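Local atomic coordinates of peptidoglycan glycosyltransferase (Atopobium parvulum, PDB entry 4OVD), a protein that belongs to the penicillin-binding proteins, pairing a dimerisation domain with a penicillin-binding transpeptidase domain. Residues F510-C515 / N532-L537. Numbering follows the deposited sequence.
Sequences FVASFC and NDTHQL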
ATOM      1  N   PHE A 510      14.928  -4.641   9.386  1.00 45.69           N
ATOM      2  CA  PHE A 510      14.364  -5.077   8.076  1.00 39.74           C
ATOM      3  C   PHE A 510      12.860  -5.080   8.051  1.00 37.58           C
ATOM      4  O   PHE A 510      12.163  -5.427   9.025  1.00 44.22           O
ATOM      5  CB  PHE A 510      14.818  -6.478   7.676  1.00 47.46           C
ATOM      6  CG  PHE A 510      16.294  -6.658   7.692  1.00 64.45           C
ATOM      7  CD1 PHE A 510      17.061  -6.364   6.575  1.00 66.14           C
ATOM      8  CD2 PHE A 510      16.934  -7.119   8.846  1.00 79.21           C
ATOM      9  CE1 PHE A 510      18.445  -6.535   6.608  1.00 72.86           C
ATOM     10  CE2 PHE A 510      18.318  -7.277   8.887  1.00 79.44           C
ATOM     11  CZ  PHE A 510      19.069  -6.984   7.759  1.00 78.65           C
ATOM     12  N   VAL A 511      12.326  -4.864   6.861  1.00 35.38           N
ATOM     13  CA  VAL A 511      10.897  -4.837   6.681  1.00 32.96           C
ATOM     14  C   VAL A 511      10.608  -6.007   5.773  1.00 34.18           C
ATOM     15  O   VAL A 511      11.250  -6.170   4.719  1.00 35.21           O
ATOM     16  CB  VAL A 511      10.493  -3.526   5.996  1.00 36.10           C
ATOM     17  CG1 VAL A 511       9.001  -3.535   5.650  1.00 37.44           C
ATOM     18  CG2 VAL A 511      10.820  -2.346   6.892  1.00 39.42           C
ATOM     19  N   ALA A 512       9.716  -6.870   6.198  1.00 34.54           N
ATOM     20  CA  ALA A 512       9.366  -8.031   5.381  1.00 34.08           C
ATOM     21  C   ALA A 512       8.016  -7.738   4.803  1.00 33.14           C
ATOM     22  O   ALA A 512       7.052  -7.624   5.557  1.00 34.95           O
ATOM     23  CB  ALA A 512       9.294  -9.296   6.229  1.00 35.23           C
ATOM     24  N   SER A 513       7.924  -7.811   3.483  1.00 32.73           N
ATOM     25  CA  SER A 513       6.700  -7.463   2.752  1.00 31.69           C
ATOM     26  C   SER A 513       6.309  -8.483   1.742  1.00 32.43           C
ATOM     27  O   SER A 513       7.146  -9.230   1.261  1.00 32.57           O
ATOM     28  CB  SER A 513       6.996  -6.243   1.904  1.00 32.04           C
ATOM     29  OG  SER A 513       7.278  -5.172   2.777  1.00 39.62           O
ATOM     30  N   PHE A 514       5.021  -8.563   1.494  1.00 31.39           N
ATOM     31  CA  PHE A 514       4.544  -9.349   0.432  1.00 31.08           C
ATOM     32  C   PHE A 514       3.376  -8.574  -0.220  1.00 37.32           C
ATOM     33  O   PHE A 514       2.493  -8.121   0.495  1.00 38.03           O
ATOM     34  CB  PHE A 514       4.035 -10.725   0.854  1.00 32.51           C
ATOM     35  CG  PHE A 514       3.607 -11.542  -0.321  1.00 28.19           C
ATOM     36  CD1 PHE A 514       4.535 -12.179  -1.065  1.00 31.41           C
ATOM     37  CD2 PHE A 514       2.294 -11.600  -0.716  1.00 33.63           C
ATOM     38  CE1 PHE A 514       4.129 -12.944  -2.182  1.00 33.66           C
ATOM     39  CE2 PHE A 514       1.861 -12.370  -1.817  1.00 33.14           C
ATOM     40  CZ  PHE A 514       2.794 -13.032  -2.524  1.00 31.65           C
ATOM     41  N   CYS A 515       3.363  -8.483  -1.549  1.00 33.47           N
ATOM     42  CA  CYS A 515       2.257  -7.846  -2.238  1.00 33.15           C
ATOM     43  C   CYS A 515       1.781  -8.861  -3.276  1.00 37.63           C
ATOM     44  O   CYS A 515       2.596  -9.314  -4.097  1.00 37.93           O
ATOM     45  CB  CYS A 515       2.657  -6.550  -2.934  1.00 36.66           C
ATOM     46  SG  CYS A 515       1.140  -5.621  -3.461  1.00 47.28           S
ATOM     47  N   ASN A 532       7.409  -4.745  10.093  1.00 43.40           N
ATOM     48  CA  ASN A 532       8.527  -3.832  10.300  1.00 51.81           C
ATOM     49  C   ASN A 532       9.357  -4.194  11.509  1.00 48.57           C
ATOM     50  O   ASN A 532       8.845  -4.470  12.617  1.00 46.97           O
ATOM     51  CB  ASN A 532       8.049  -2.405  10.416  1.00 53.11           C
ATOM     52  CG  ASN A 532       7.133  -1.974   9.287  1.00 49.17           C
ATOM     53  OD1 ASN A 532       7.091  -2.543   8.186  1.00 54.21           O
ATOM     54  ND2 ASN A 532       6.346  -0.959   9.570  1.00 60.16           N
ATOM     55  N   ASP A 533      10.647  -4.285  11.218  1.00 45.95           N
ATOM     56  CA  ASP A 533      11.707  -4.653  12.144  1.00 47.50           C
ATOM     57  C   ASP A 533      11.547  -6.071  12.664  1.00 48.76           C
ATOM     58  O   ASP A 533      11.424  -6.342  13.870  1.00 44.17           O
ATOM     59  CB  ASP A 533      11.906  -3.601  13.254  1.00 49.51           C
ATOM     60  CG  ASP A 533      13.270  -3.723  13.948  1.00 56.84           C
ATOM     61  OD1 ASP A 533      14.091  -4.605  13.583  1.00 60.16           O
ATOM     62  OD2 ASP A 533      13.532  -2.930  14.865  1.00 57.54           O
ATOM     63  N   THR A 534      11.582  -6.983  11.704  1.00 44.11           N
ATOM     64  CA  THR A 534      11.538  -8.401  11.960  1.00 49.48           C
ATOM     65  C   THR A 534      12.805  -9.065  11.377  1.00 41.90           C
ATOM     66  O   THR A 534      13.387  -8.607  10.432  1.00 50.81           O
ATOM     67  CB  THR A 534      10.257  -9.094  11.432  1.00 46.92           C
ATOM     68  OG1 THR A 534      10.350 -10.471  11.777  1.00 45.94           O
ATOM     69  CG2 THR A 534      10.150  -9.039   9.912  1.00 51.58           C
ATOM     70  N   HIS A 535      13.187 -10.190  11.911  1.00 49.72           N
ATOM     71  CA  HIS A 535      14.371 -10.890  11.430  1.00 55.67           C
ATOM     72  C   HIS A 535      14.003 -12.019  10.562  1.00 50.82           C
ATOM     73  O   HIS A 535      14.862 -12.657   9.981  1.00 53.35           O
ATOM     74  CB  HIS A 535      15.250 -11.356  12.603  1.00 59.80           C
ATOM     75  CG  HIS A 535      16.089 -10.247  13.154  1.00 68.01           C
ATOM     76  ND1 HIS A 535      15.749  -9.539  14.290  1.00 71.22           N
ATOM     77  CD2 HIS A 535      17.187  -9.637  12.644  1.00 72.98           C
ATOM     78  CE1 HIS A 535      16.648  -8.594  14.503  1.00 76.25           C
ATOM     79  NE2 HIS A 535      17.533  -8.634  13.521  1.00 81.48           N
ATOM     80  N   GLN A 536      12.721 -12.296  10.504  1.00 50.79           N
ATOM     81  CA  GLN A 536      12.255 -13.338   9.635  1.00 54.49           C
ATOM     82  C   GLN A 536      12.003 -12.857   8.233  1.00 50.16           C
ATOM     83  O   GLN A 536      11.474 -11.766   8.038  1.00 45.04           O
ATOM     84  CB  GLN A 536      11.016 -13.965  10.178  1.00 58.91           C
ATOM     85  CG  GLN A 536      11.333 -14.736  11.440  1.00 76.03           C
ATOM     86  CD  GLN A 536      10.274 -15.760  11.674  1.00 77.81           C
ATOM     87  OE1 GLN A 536      10.050 -16.656  10.841  1.00 84.21           O
ATOM     88  NE2 GLN A 536       9.596 -15.631  12.782  1.00 75.37           N
ATOM     89  N   LEU A 537      12.335 -13.728   7.272  1.00 45.22           N
ATOM     90  CA  LEU A 537      12.232 -13.437   5.839  1.00 40.86           C
ATOM     91  C   LEU A 537      10.822 -13.322   5.412  1.00 37.56           C
ATOM     92  O   LEU A 537       9.973 -14.041   5.913  1.00 40.40           O
ATOM     93  CB  LEU A 537      12.855 -14.576   5.037  1.00 47.72           C
ATOM     94  CG  LEU A 537      14.362 -14.793   5.211  1.00 54.19           C
ATOM     95  CD1 LEU A 537      14.756 -16.198   4.811  1.00 53.07           C
ATOM     96  CD2 LEU A 537      15.161 -13.732   4.469  1.00 63.30           C
TER
HETATM   97  O   HOH W   1      15.245  -6.200  11.562  1.00 52.28           O
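Phe510 O takes two backbone N-H groups where the antiparallel pairing of its strand with 525-532 gives out, an example of how a strand end keeps its carbonyl and N-H satisfied once its partner turns away. The straighter bond comes from Thr534 N, 3.2 Å from Phe510 O and lying in the carbonyl plane (N-H...O 160°); Asp533 N is nearer to Phe510 O, at 2.9 Å, but its bent approach (124°) makes that bond weak. The backbone N of Phe510 finds its acceptor in a water, at 2.7 Å, which in turn donates to Asp533 OD1 and Thr534 O, joining the start of strand 510-518 to the turn after 525-532. A chi1 of -179° swings Thr534 OG1 away from the residue's own nitrogen; the hydroxyl accepts from Gln536 N in an ST turn and also hydrogen-bonds Phe242 O, while CG2 rests on Ala512 CB at 3.8 Å. At the last bridge, a non-hydrogen-bonded pair, Val511 and Asn532 project from the same face of the sheet, Val511 CG1 lying 3.3 Å from Asn532 OD1. The contact lies where two neighbouring strands of the transpeptidase domain's five-stranded antiparallel sheet part: strand 487-495 flanks 510-518 across from 525-532, helix 418-429 touches Val511, and 532-537 leads toward helix 542-556.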